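Local coordinates for protein OBCA, Oxalate Biosynthetic Component A (Burkholderia glumae, PDB 4NNB) that binds a magnesium ion and an oxaloacetate ion and is built in part on a TIM-barrel fold, at residues A113-K117 and P118-A122; S124-L127 and A128-I131; F330-A333 and Q334-F338; L361-D364 and R365-T369. All coordinates share one frame; numbering follows the deposited sequence.

Interaction 1 of 4, residues A113-K117 and P118-A122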
loop_
_atom_site.group_PDB
_atom_site.type_symbol
_atom_site.label_atom_id
_atom_site.label_comp_id
_atom_site.label_asym_id
_atom_site.label_seq_id
_atom_site.Cartn_x
_atom_site.Cartn_y
_atom_site.Cartn_z
ATOM N N ALA A 113 0.900 28.241 9.342
ATOM C CA ALA A 113 1.181 26.891 8.871
ATOM C C ALA A 113 0.714 26.708 7.437
ATOM O O ALA A 113 -0.273 26.021 7.169
ATOM C CB ALA A 113 0.521 25.848 9.783
ATOM N N HIS A 114 1.422 27.338 6.511
ATOM C CA HIS A 114 1.158 27.116 5.099
ATOM C C HIS A 114 2.461 27.069 4.318
ATOM O O HIS A 114 3.525 27.428 4.832
ATOM C CB HIS A 114 0.162 28.139 4.532
ATOM C CG HIS A 114 0.762 29.466 4.176
ATOM N ND1 HIS A 114 1.937 29.939 4.717
ATOM C CD2 HIS A 114 0.331 30.425 3.316
ATOM C CE1 HIS A 114 2.206 31.134 4.212
ATOM N NE2 HIS A 114 1.245 31.447 3.359
ATOM N N PHE A 115 2.385 26.599 3.086
ATOM C CA PHE A 115 3.566 26.522 2.255
ATOM C C PHE A 115 3.115 26.919 0.867
ATOM O O PHE A 115 2.697 26.065 0.081
ATOM C CB PHE A 115 4.117 25.108 2.252
ATOM C CG PHE A 115 5.591 25.034 2.471
ATOM C CD1 PHE A 115 6.102 24.851 3.743
ATOM C CD2 PHE A 115 6.465 25.129 1.406
ATOM C CE1 PHE A 115 7.465 24.781 3.953
ATOM C CE2 PHE A 115 7.836 25.051 1.606
ATOM C CZ PHE A 115 8.334 24.880 2.885
ATOM N N PRO A 116 3.172 28.227 0.579
ATOM C CA PRO A 116 2.675 28.785 -0.679
ATOM C C PRO A 116 3.343 28.131 -1.869
ATOM O O PRO A 116 4.519 27.785 -1.811
ATOM C CB PRO A 116 3.083 30.260 -0.596
ATOM C CG PRO A 116 3.212 30.543 0.866
ATOM C CD PRO A 116 3.732 29.264 1.467
ATOM N N LYS A 117 2.585 27.970 -2.943
ATOM C CA LYS A 117 3.117 27.406 -4.179
ATOM C C LYS A 117 4.427 28.044 -4.684
ATOM O O LYS A 117 5.347 27.316 -5.073
ATOM C CB LYS A 117 2.045 27.422 -5.272
ATOM C CG LYS A 117 2.525 26.894 -6.623
ATOM C CD LYS A 117 1.333 26.699 -7.552
ATOM C CE LYS A 117 1.755 26.202 -8.921
ATOM N NZ LYS A 117 0.659 25.404 -9.558
ATOM N N PRO A 118 4.525 29.392 -4.682
ATOM C CA PRO A 118 5.800 29.973 -5.141
ATOM C C PRO A 118 7.023 29.556 -4.311
ATOM O O PRO A 118 8.135 29.570 -4.852
ATOM C CB PRO A 118 5.573 31.488 -5.022
ATOM C CG PRO A 118 4.086 31.667 -5.033
ATOM C CD PRO A 118 3.532 30.433 -4.355
ATOM N N TRP A 119 6.846 29.194 -3.043
ATOM C CA TRP A 119 7.985 28.723 -2.260
ATOM C C TRP A 119 8.516 27.414 -2.816
ATOM O O TRP A 119 9.726 27.229 -2.963
ATOM C CB TRP A 119 7.613 28.509 -0.799
ATOM C CG TRP A 119 7.359 29.751 -0.041
ATOM C CD1 TRP A 119 7.208 31.015 -0.550
ATOM C CD2 TRP A 119 7.217 29.868 1.373
ATOM N NE1 TRP A 119 6.976 31.901 0.467
ATOM C CE2 TRP A 119 6.972 31.224 1.656
ATOM C CE3 TRP A 119 7.257 28.952 2.428
ATOM C CZ2 TRP A 119 6.777 31.687 2.953
ATOM C CZ3 TRP A 119 7.066 29.415 3.712
ATOM C CH2 TRP A 119 6.833 30.772 3.966
ATOM N N LEU A 120 7.598 26.502 -3.124
ATOM C CA LEU A 120 7.971 25.182 -3.606
ATOM C C LEU A 120 8.440 25.278 -5.047
ATOM O O LEU A 120 9.256 24.479 -5.502
ATOM C CB LEU A 120 6.772 24.227 -3.514
ATOM C CG LEU A 120 6.335 23.790 -2.111
ATOM C CD1 LEU A 120 4.910 23.230 -2.128
ATOM C CD2 LEU A 120 7.285 22.745 -1.591
ATOM N N ALA A 121 7.914 26.262 -5.763
ATOM C CA ALA A 121 8.237 26.419 -7.181
ATOM C C ALA A 121 9.654 26.950 -7.358
ATOM O O ALA A 121 10.223 26.873 -8.445
ATOM C CB ALA A 121 7.225 27.330 -7.868
ATOM N N ALA A 122 10.212 27.481 -6.273
ATOM C CA ALA A 122 11.577 27.988 -6.244
ATOM C C ALA A 122 12.605 26.855 -6.218
ATOM O O ALA A 122 13.813 27.101 -6.269
ATOM C CB ALA A 122 11.765 28.901 -5.037
#

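Interaction 2 of 4, residues S124-L127 and A128-I131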
loop_
_atom_site.group_PDB
_atom_site.type_symbol
_atom_site.label_atom_id
_atom_site.label_comp_id
_atom_site.label_asym_id
_atom_site.label_seq_id
_atom_site.Cartn_x
_atom_site.Cartn_y
_atom_site.Cartn_z
ATOM N N SER A 124 14.011 22.698 -7.262
ATOM C CA SER A 124 14.022 21.619 -8.231
ATOM C C SER A 124 12.816 20.722 -7.983
ATOM O O SER A 124 12.324 20.633 -6.847
ATOM C CB SER A 124 15.287 20.797 -8.069
ATOM O OG SER A 124 15.359 20.241 -6.771
ATOM N N ASN A 125 12.341 20.061 -9.035
ATOM C CA ASN A 125 11.210 19.153 -8.899
ATOM C C ASN A 125 11.453 18.108 -7.824
ATOM O O ASN A 125 10.568 17.818 -7.028
ATOM C CB ASN A 125 10.874 18.481 -10.232
ATOM C CG ASN A 125 10.119 19.398 -11.167
ATOM O OD1 ASN A 125 9.643 20.461 -10.764
ATOM N ND2 ASN A 125 9.993 18.986 -12.427
ATOM N N LYS A 126 12.661 17.562 -7.787
ATOM C CA LYS A 126 12.992 16.549 -6.796
ATOM C C LYS A 126 12.897 17.053 -5.357
ATOM O O LYS A 126 12.373 16.354 -4.487
ATOM C CB LYS A 126 14.380 15.963 -7.067
ATOM C CG LYS A 126 14.347 14.702 -7.926
ATOM C CD LYS A 126 15.661 14.505 -8.662
ATOM C CE LYS A 126 16.092 13.048 -8.660
ATOM N NZ LYS A 126 16.446 12.591 -7.282
ATOM N N LEU A 127 13.416 18.250 -5.103
ATOM C CA LEU A 127 13.382 18.814 -3.756
ATOM C C LEU A 127 11.936 19.148 -3.355
ATOM O O LEU A 127 11.501 18.840 -2.245
ATOM C CB LEU A 127 14.286 20.054 -3.663
ATOM C CG LEU A 127 14.452 20.614 -2.243
ATOM C CD1 LEU A 127 14.618 19.482 -1.238
ATOM C CD2 LEU A 127 15.631 21.578 -2.143
ATOM N N ALA A 128 11.194 19.765 -4.267
ATOM C CA ALA A 128 9.788 20.068 -4.019
ATOM C C ALA A 128 8.970 18.801 -3.702
ATOM O O ALA A 128 8.164 18.806 -2.773
ATOM C CB ALA A 128 9.184 20.829 -5.197
ATOM N N ARG A 129 9.189 17.723 -4.459
ATOM C CA ARG A 129 8.489 16.456 -4.217
ATOM C C ARG A 129 8.792 15.925 -2.823
ATOM O O ARG A 129 7.898 15.453 -2.131
ATOM C CB ARG A 129 8.875 15.383 -5.247
ATOM C CG ARG A 129 8.332 15.595 -6.636
ATOM C CD ARG A 129 8.552 14.376 -7.556
ATOM N NE ARG A 129 8.418 14.766 -8.958
ATOM C CZ ARG A 129 9.402 14.727 -9.857
ATOM N NH1 ARG A 129 10.611 14.281 -9.525
ATOM N NH2 ARG A 129 9.168 15.126 -11.099
ATOM N N ARG A 130 10.057 15.993 -2.422
ATOM C CA ARG A 130 10.460 15.544 -1.096
ATOM C C ARG A 130 9.689 16.271 -0.005
ATOM O O ARG A 130 9.210 15.649 0.949
ATOM C CB ARG A 130 11.958 15.784 -0.873
ATOM C CG ARG A 130 12.857 14.606 -1.206
ATOM C CD ARG A 130 14.325 14.988 -1.015
ATOM N NE ARG A 130 14.809 14.728 0.340
ATOM C CZ ARG A 130 16.008 15.092 0.787
ATOM N NH1 ARG A 130 16.843 15.747 -0.012
ATOM N NH2 ARG A 130 16.374 14.804 2.034
ATOM N N ILE A 131 9.591 17.592 -0.137
ATOM C CA ILE A 131 8.905 18.410 0.859
ATOM C C ILE A 131 7.409 18.118 0.841
ATOM O O ILE A 131 6.793 17.914 1.897
ATOM C CB ILE A 131 9.137 19.914 0.617
ATOM C CG1 ILE A 131 10.625 20.240 0.766
ATOM C CG2 ILE A 131 8.330 20.740 1.595
ATOM C CD1 ILE A 131 10.993 21.641 0.347
#

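Interaction 3 of 4, residues F330-A333 and Q334-F338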
loop_
_atom_site.group_PDB
_atom_site.type_symbol
_atom_site.label_atom_id
_atom_site.label_comp_id
_atom_site.label_asym_id
_atom_site.label_seq_id
_atom_site.Cartn_x
_atom_site.Cartn_y
_atom_site.Cartn_z
ATOM N N PHE A 330 -0.897 -27.760 2.162
ATOM C CA PHE A 330 -1.681 -26.583 2.511
ATOM C C PHE A 330 -2.649 -26.192 1.388
ATOM O O PHE A 330 -3.836 -25.947 1.632
ATOM C CB PHE A 330 -0.753 -25.419 2.810
ATOM C CG PHE A 330 -1.456 -24.097 2.882
ATOM C CD1 PHE A 330 -2.358 -23.835 3.903
ATOM C CD2 PHE A 330 -1.219 -23.117 1.927
ATOM C CE1 PHE A 330 -3.007 -22.607 3.983
ATOM C CE2 PHE A 330 -1.866 -21.884 2.002
ATOM C CZ PHE A 330 -2.754 -21.631 3.032
ATOM N N LEU A 331 -2.147 -26.137 0.159
ATOM C CA LEU A 331 -2.982 -25.730 -0.971
ATOM C C LEU A 331 -4.126 -26.702 -1.245
ATOM O O LEU A 331 -5.238 -26.284 -1.600
ATOM C CB LEU A 331 -2.135 -25.491 -2.223
ATOM C CG LEU A 331 -1.268 -24.232 -2.118
ATOM C CD1 LEU A 331 -0.145 -24.232 -3.163
ATOM C CD2 LEU A 331 -2.143 -22.984 -2.256
ATOM N N ASP A 332 -3.871 -27.994 -1.064
ATOM C CA ASP A 332 -4.937 -28.996 -1.193
ATOM C C ASP A 332 -6.083 -28.678 -0.232
ATOM O O ASP A 332 -7.265 -28.734 -0.608
ATOM C CB ASP A 332 -4.400 -30.409 -0.940
ATOM C CG ASP A 332 -5.480 -31.480 -1.065
ATOM O OD1 ASP A 332 -6.037 -31.641 -2.170
ATOM O OD2 ASP A 332 -5.774 -32.168 -0.063
ATOM N N ALA A 333 -5.721 -28.333 1.000
ATOM C CA ALA A 333 -6.685 -27.961 2.030
ATOM C C ALA A 333 -7.422 -26.649 1.690
ATOM O O ALA A 333 -8.646 -26.561 1.855
ATOM C CB ALA A 333 -5.989 -27.852 3.390
ATOM N N GLN A 334 -6.681 -25.630 1.248
ATOM C CA GLN A 334 -7.303 -24.374 0.798
ATOM C C GLN A 334 -8.353 -24.614 -0.274
ATOM O O GLN A 334 -9.511 -24.210 -0.116
ATOM C CB GLN A 334 -6.253 -23.381 0.258
ATOM C CG GLN A 334 -5.320 -22.816 1.314
ATOM C CD GLN A 334 -6.031 -22.013 2.416
ATOM O OE1 GLN A 334 -6.496 -22.578 3.407
ATOM N NE2 GLN A 334 -6.082 -20.684 2.256
ATOM N N PHE A 335 -7.948 -25.248 -1.372
ATOM C CA PHE A 335 -8.869 -25.473 -2.481
ATOM C C PHE A 335 -10.109 -26.237 -2.025
ATOM O O PHE A 335 -11.225 -25.870 -2.400
ATOM C CB PHE A 335 -8.192 -26.207 -3.646
ATOM C CG PHE A 335 -7.449 -25.301 -4.603
ATOM C CD1 PHE A 335 -8.138 -24.521 -5.508
ATOM C CD2 PHE A 335 -6.057 -25.269 -4.616
ATOM C CE1 PHE A 335 -7.463 -23.690 -6.403
ATOM C CE2 PHE A 335 -5.371 -24.449 -5.510
ATOM C CZ PHE A 335 -6.079 -23.653 -6.403
ATOM N N ASP A 336 -9.916 -27.292 -1.227
ATOM C CA ASP A 336 -11.043 -28.062 -0.676
ATOM C C ASP A 336 -11.996 -27.124 0.053
ATOM O O ASP A 336 -13.213 -27.212 -0.082
ATOM C CB ASP A 336 -10.543 -29.100 0.333
ATOM C CG ASP A 336 -10.245 -30.445 -0.303
ATOM O OD1 ASP A 336 -10.385 -30.551 -1.541
ATOM O OD2 ASP A 336 -9.859 -31.389 0.438
ATOM N N HIS A 337 -11.429 -26.218 0.833
ATOM C CA HIS A 337 -12.245 -25.302 1.616
ATOM C C HIS A 337 -12.975 -24.251 0.770
ATOM O O HIS A 337 -14.181 -24.044 0.943
ATOM C CB HIS A 337 -11.403 -24.632 2.680
ATOM C CG HIS A 337 -12.179 -23.702 3.546
ATOM N ND1 HIS A 337 -12.708 -24.086 4.761
ATOM C CD2 HIS A 337 -12.532 -22.407 3.373
ATOM C CE1 HIS A 337 -13.342 -23.063 5.303
ATOM N NE2 HIS A 337 -13.256 -22.033 4.477
ATOM N N PHE A 338 -12.253 -23.587 -0.131
ATOM C CA PHE A 338 -12.865 -22.588 -1.006
ATOM C C PHE A 338 -14.042 -23.240 -1.743
ATOM O O PHE A 338 -15.148 -22.682 -1.804
ATOM C CB PHE A 338 -11.865 -22.058 -2.044
ATOM C CG PHE A 338 -10.860 -21.041 -1.512
ATOM C CD1 PHE A 338 -10.089 -21.302 -0.385
ATOM C CD2 PHE A 338 -10.636 -19.851 -2.201
ATOM C CE1 PHE A 338 -9.137 -20.388 0.062
ATOM C CE2 PHE A 338 -9.685 -18.932 -1.758
ATOM C CZ PHE A 338 -8.935 -19.203 -0.622
HETATM O O HOH W 1 -8.103 -29.721 -3.313
HETATM O O HOH W 2 -8.278 -32.896 -2.439
#

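Interaction 4 of 4, residues L361-D364 and R365-T369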
loop_
_atom_site.group_PDB
_atom_site.type_symbol
_atom_site.label_atom_id
_atom_site.label_comp_id
_atom_site.label_asym_id
_atom_site.label_seq_id
_atom_site.Cartn_x
_atom_site.Cartn_y
_atom_site.Cartn_z
ATOM N N LEU A 361 -0.546 -28.294 -12.661
ATOM C CA LEU A 361 -1.027 -29.106 -11.548
ATOM C C LEU A 361 -2.335 -28.625 -10.901
ATOM O O LEU A 361 -3.201 -29.437 -10.571
ATOM C CB LEU A 361 0.057 -29.222 -10.480
ATOM C CG LEU A 361 -0.209 -30.281 -9.416
ATOM C CD1 LEU A 361 -0.005 -31.669 -10.007
ATOM C CD2 LEU A 361 0.710 -30.054 -8.237
ATOM N N TYR A 362 -2.491 -27.317 -10.725
ATOM C CA TYR A 362 -3.664 -26.818 -10.019
ATOM C C TYR A 362 -4.804 -26.429 -10.943
ATOM O O TYR A 362 -5.813 -25.891 -10.492
ATOM C CB TYR A 362 -3.289 -25.635 -9.123
ATOM C CG TYR A 362 -2.307 -25.988 -8.025
ATOM C CD1 TYR A 362 -0.949 -25.737 -8.176
ATOM C CD2 TYR A 362 -2.737 -26.561 -6.834
ATOM C CE1 TYR A 362 -0.039 -26.051 -7.173
ATOM C CE2 TYR A 362 -1.827 -26.883 -5.823
ATOM C CZ TYR A 362 -0.489 -26.632 -6.004
ATOM O OH TYR A 362 0.417 -26.947 -5.009
ATOM N N ARG A 363 -4.663 -26.722 -12.231
ATOM C CA ARG A 363 -5.640 -26.229 -13.206
ATOM C C ARG A 363 -7.037 -26.777 -12.959
ATOM O O ARG A 363 -8.014 -26.021 -12.948
ATOM C CB ARG A 363 -5.181 -26.510 -14.641
ATOM C CG ARG A 363 -6.219 -26.192 -15.702
ATOM C CD ARG A 363 -5.627 -26.328 -17.098
ATOM N NE ARG A 363 -6.543 -25.832 -18.128
ATOM C CZ ARG A 363 -7.489 -26.565 -18.708
ATOM N NH1 ARG A 363 -7.655 -27.838 -18.361
ATOM N NH2 ARG A 363 -8.271 -26.023 -19.636
ATOM N N ASP A 364 -7.147 -28.083 -12.747
ATOM C CA ASP A 364 -8.467 -28.678 -12.534
ATOM C C ASP A 364 -9.119 -28.175 -11.244
ATOM O O ASP A 364 -10.335 -27.984 -11.198
ATOM C CB ASP A 364 -8.396 -30.214 -12.526
ATOM C CG ASP A 364 -8.222 -30.804 -13.919
ATOM O OD1 ASP A 364 -8.253 -30.048 -14.913
ATOM O OD2 ASP A 364 -8.065 -32.039 -14.015
ATOM N N ARG A 365 -8.314 -27.962 -10.202
ATOM C CA ARG A 365 -8.835 -27.434 -8.935
ATOM C C ARG A 365 -9.365 -26.009 -9.109
ATOM O O ARG A 365 -10.394 -25.649 -8.541
ATOM C CB ARG A 365 -7.765 -27.478 -7.825
ATOM C CG ARG A 365 -7.661 -28.836 -7.086
ATOM C CD ARG A 365 -6.438 -28.855 -6.177
ATOM N NE ARG A 365 -6.393 -30.012 -5.267
ATOM C CZ ARG A 365 -5.878 -31.197 -5.587
ATOM N NH1 ARG A 365 -5.370 -31.414 -6.799
ATOM N NH2 ARG A 365 -5.865 -32.173 -4.693
ATOM N N LEU A 366 -8.659 -25.209 -9.901
ATOM C CA LEU A 366 -9.100 -23.843 -10.195
ATOM C C LEU A 366 -10.385 -23.851 -11.014
ATOM O O LEU A 366 -11.244 -22.980 -10.856
ATOM C CB LEU A 366 -7.995 -23.072 -10.928
ATOM C CG LEU A 366 -6.887 -22.550 -10.007
ATOM C CD1 LEU A 366 -5.662 -22.189 -10.810
ATOM C CD2 LEU A 366 -7.387 -21.357 -9.195
ATOM N N LEU A 367 -10.531 -24.840 -11.885
ATOM C CA LEU A 367 -11.760 -24.928 -12.668
ATOM C C LEU A 367 -12.910 -25.289 -11.750
ATOM O O LEU A 367 -14.009 -24.748 -11.869
ATOM C CB LEU A 367 -11.636 -25.946 -13.802
ATOM C CG LEU A 367 -10.698 -25.559 -14.944
ATOM C CD1 LEU A 367 -10.682 -26.659 -15.999
ATOM C CD2 LEU A 367 -11.102 -24.231 -15.554
ATOM N N ARG A 368 -12.640 -26.186 -10.810
ATOM C CA ARG A 368 -13.634 -26.621 -9.845
ATOM C C ARG A 368 -14.168 -25.514 -8.938
ATOM O O ARG A 368 -15.305 -25.596 -8.473
ATOM C CB ARG A 368 -13.064 -27.750 -8.986
ATOM C CG ARG A 368 -13.876 -29.020 -9.067
ATOM C CD ARG A 368 -13.003 -30.240 -9.123
ATOM N NE ARG A 368 -12.296 -30.515 -7.880
ATOM C CZ ARG A 368 -11.111 -31.129 -7.836
ATOM N NH1 ARG A 368 -10.520 -31.502 -8.968
ATOM N NH2 ARG A 368 -10.506 -31.362 -6.676
ATOM N N THR A 369 -13.354 -24.496 -8.661
ATOM C CA THR A 369 -13.794 -23.443 -7.750
ATOM C C THR A 369 -14.622 -22.378 -8.462
ATOM O O THR A 369 -15.033 -21.398 -7.836
ATOM C CB THR A 369 -12.626 -22.787 -6.957
ATOM O OG1 THR A 369 -11.546 -22.468 -7.842
ATOM C CG2 THR A 369 -12.123 -23.714 -5.855
HETATM O O HOH W 3 -5.979 -29.606 -9.925
#

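Interaction 1 of 4, residues A113-K117 and P118-A122
Pro116 CD lies over one face of the Trp119 indole, 3.7 Å from the centroid of the Trp119 six-membered ring and 17° off the ring normal. This is a CH-pi contact. Pro116 CG lies over one face of the His114 ring, toward the rim. An edge of the same indole is turned to Phe115. Trp119 CE3 sits above the centre of the Phe115 ring, 4.0 Å from Phe115 CE2, and the planes stand at 78°. The pair is a T-shaped stack. His114 turns a ring edge toward the face of Trp119, which completes an aromatic cluster of three.

The first torsion of Trp119 places CG beside the backbone N (chi1 -70°). The indole is thereby carried back over Pro116. Leu120 closes on the Phe115 ring from another direction, with Leu120 CG 3.8 Å from Phe115 CD2.

Pro116 is the N-cap of the short helix. Trp119 N donates to Pro116 O at 3.0 Å in a bent bond. Ala121 N then makes an i to i+4 bond to Lys117 O at 2.9 Å. Lys117 runs out extended, and its NZ bonds to Arg484 O.

Strand 114-115 is an outer strand of a three-stranded antiparallel sheet, next to strand 148-149. Phe115 and Leu120 pack on Leu148 and on helix 125-137. Phe115 also meets Met178, and Trp119 meets Leu174 and Asn177, all on helix 172-180.

Interaction 2 of 4, residues S124-L127 and A128-I131
Ser124 O, Asn125 O, Lys126 O and Leu127 O accept in turn from the N atoms of Ala128, Arg129, Arg130 and Ile131, the i to i+4 pattern of an alpha helix. The first of these bonds, Ala128 N to Ser124 O, is 2.9 Å long and almost straight at 176°.

The main side-chain contact joins Asn125 and Arg129, one turn apart. Asn125 CB lies over one face of the Arg129 guanidinium, toward its rim and 3.9 Å from Arg129 NH2. The Asn125 amide is not stacked on the guanidinium, as the planes are 53° apart. Arg129 CG stands beside the backbone N (chi1 -72°), which brings it to 3.2 Å from Asn125 O. From there the chain runs extended to NE, alongside the first turn, and brings the guanidinium to Asn125 CB. Two outside partners fix the guanidinium: Arg129 NH2 forms a salt bridge with Glu414, and Arg129 NE donates to Gly487 O. Lys126 touches the same group through its aliphatic part, with Lys126 CG 4.1 Å from Arg129 NH1.

On the buried side, Leu127 CG and Ile131 CD1 are loosely apposed at 4.4 Å. Both side chains face helix 161-170, where Leu127 meets Leu163 and Ile131 meets Ile167.

Ser124 is the N-cap. Its OG accepts from Leu127 N at 3.2 Å and is also hydrogen-bonded to Glu170. This is the classic serine cap at the start of an amphipathic helix, here the first turns of helix 125-137.

Interaction 3 of 4, residues F330-A333 and Q334-F338
Gln334 lays its side chain over one face of the Phe330 ring, and this is the main side-chain contact. Gln334 CG is 3.3 Å from Phe330 CZ and makes a CH-pi contact, offset toward the ring rim. The amide continues across the same ring, nearly parallel to it, with the planes 17° apart. Gln334 NE2 comes within 3.5 Å of Phe330 CZ, and Gln334 OE1 lies at the same distance from Phe330 CE1. The bend of Gln334 at chi2 (-61°) turns the amide back over the ring. Its rotation is fixed from outside: Gln334 OE1 accepts from Arg293 NH1 and Gln334 NE2 donates to Arg292 O.

The charged contact lies between Asp332 and Asp336. Asp332 OD2 and Asp336 OD2 are 4.2 Å apart, a pair of like charges. Two waters lie by the pair. One is 3.0 Å from both Asp332 O and Asp336 OD1. The other is 2.6 Å from Asp332 OD1 and farther from Asp336 OD1. Asp332 OD1 also forms a salt bridge with Arg365, which probably eases the repulsion.

Backbone bonds form the regular helical ladder. Phe335 N bonds to Leu331 O at 2.9 Å. Phe335 CD2 also approaches Leu331 O, which lies at the ring edge.

Helix 328-341 runs beside the parallel strands of the large sheet. Leu331 and Phe335 pack on Leu311 of strand 308-311. Phe330, Ala333 and His337 meet helix 291-294, and Phe335 meets helix 363-368.

Interaction 4 of 4, residues L361-D364 and R365-T369
Leu367 leans back over Arg363, one helical turn earlier. Leu367 CB starts 3.6 Å from Asp364 O and slightly farther from Arg363 O. CG comes closer, with Leu367 CG 3.4 Å from Arg363 O. The chain then reaches the guanidinium: Leu367 CD1 lies over one face of it, toward the rim, 4.0 Å from Arg363 NH1. Arg363 meets this methyl because its chain is extended from CG to NE, with CG anti to the backbone N (chi1 173°). Arg363 NE is held by Ser440 O.

Leu366, one residue earlier, turns to a different side of the helix, and Leu366 CG is 3.5 Å from Tyr362 O. Arg365 CD lies at the edge of the Tyr362 ring. A water links the start of the turn, donating to Leu361 O and accepting from Arg365 N.

Three i to i+4 bonds build the helix. Arg368 N to Asp364 O is the shortest, at 2.9 Å. Tyr362 is the N-cap.

Leu366 packs on Val347 and Phe441. With helix 352-359, the short helix 363-368 belongs to the connection from strand 344-349 to its parallel neighbour 373-378, a beta-alpha-beta crossover of a TIM barrel.

Overall arrangement
All four contacts are local, and each closes a turn of the chain. They follow in series, with none nested or crossed. Interaction 1 leads from strand 114-115 into helix 117-121. Interaction 2 starts the next helix, and the two touch through Leu120 and Ile131. Both belong to the N-terminal domain. The chain then passes to the other side of its centre. Interactions 3 and 4 lie there. The nearest atoms of interactions 2 and 3 are about 38 Å apart. The helices of interactions 3 and 4 flank consecutive parallel strands of the large sheet. They also pack on each other, with Phe335 CE2 3.6 Å from Tyr362 CD2.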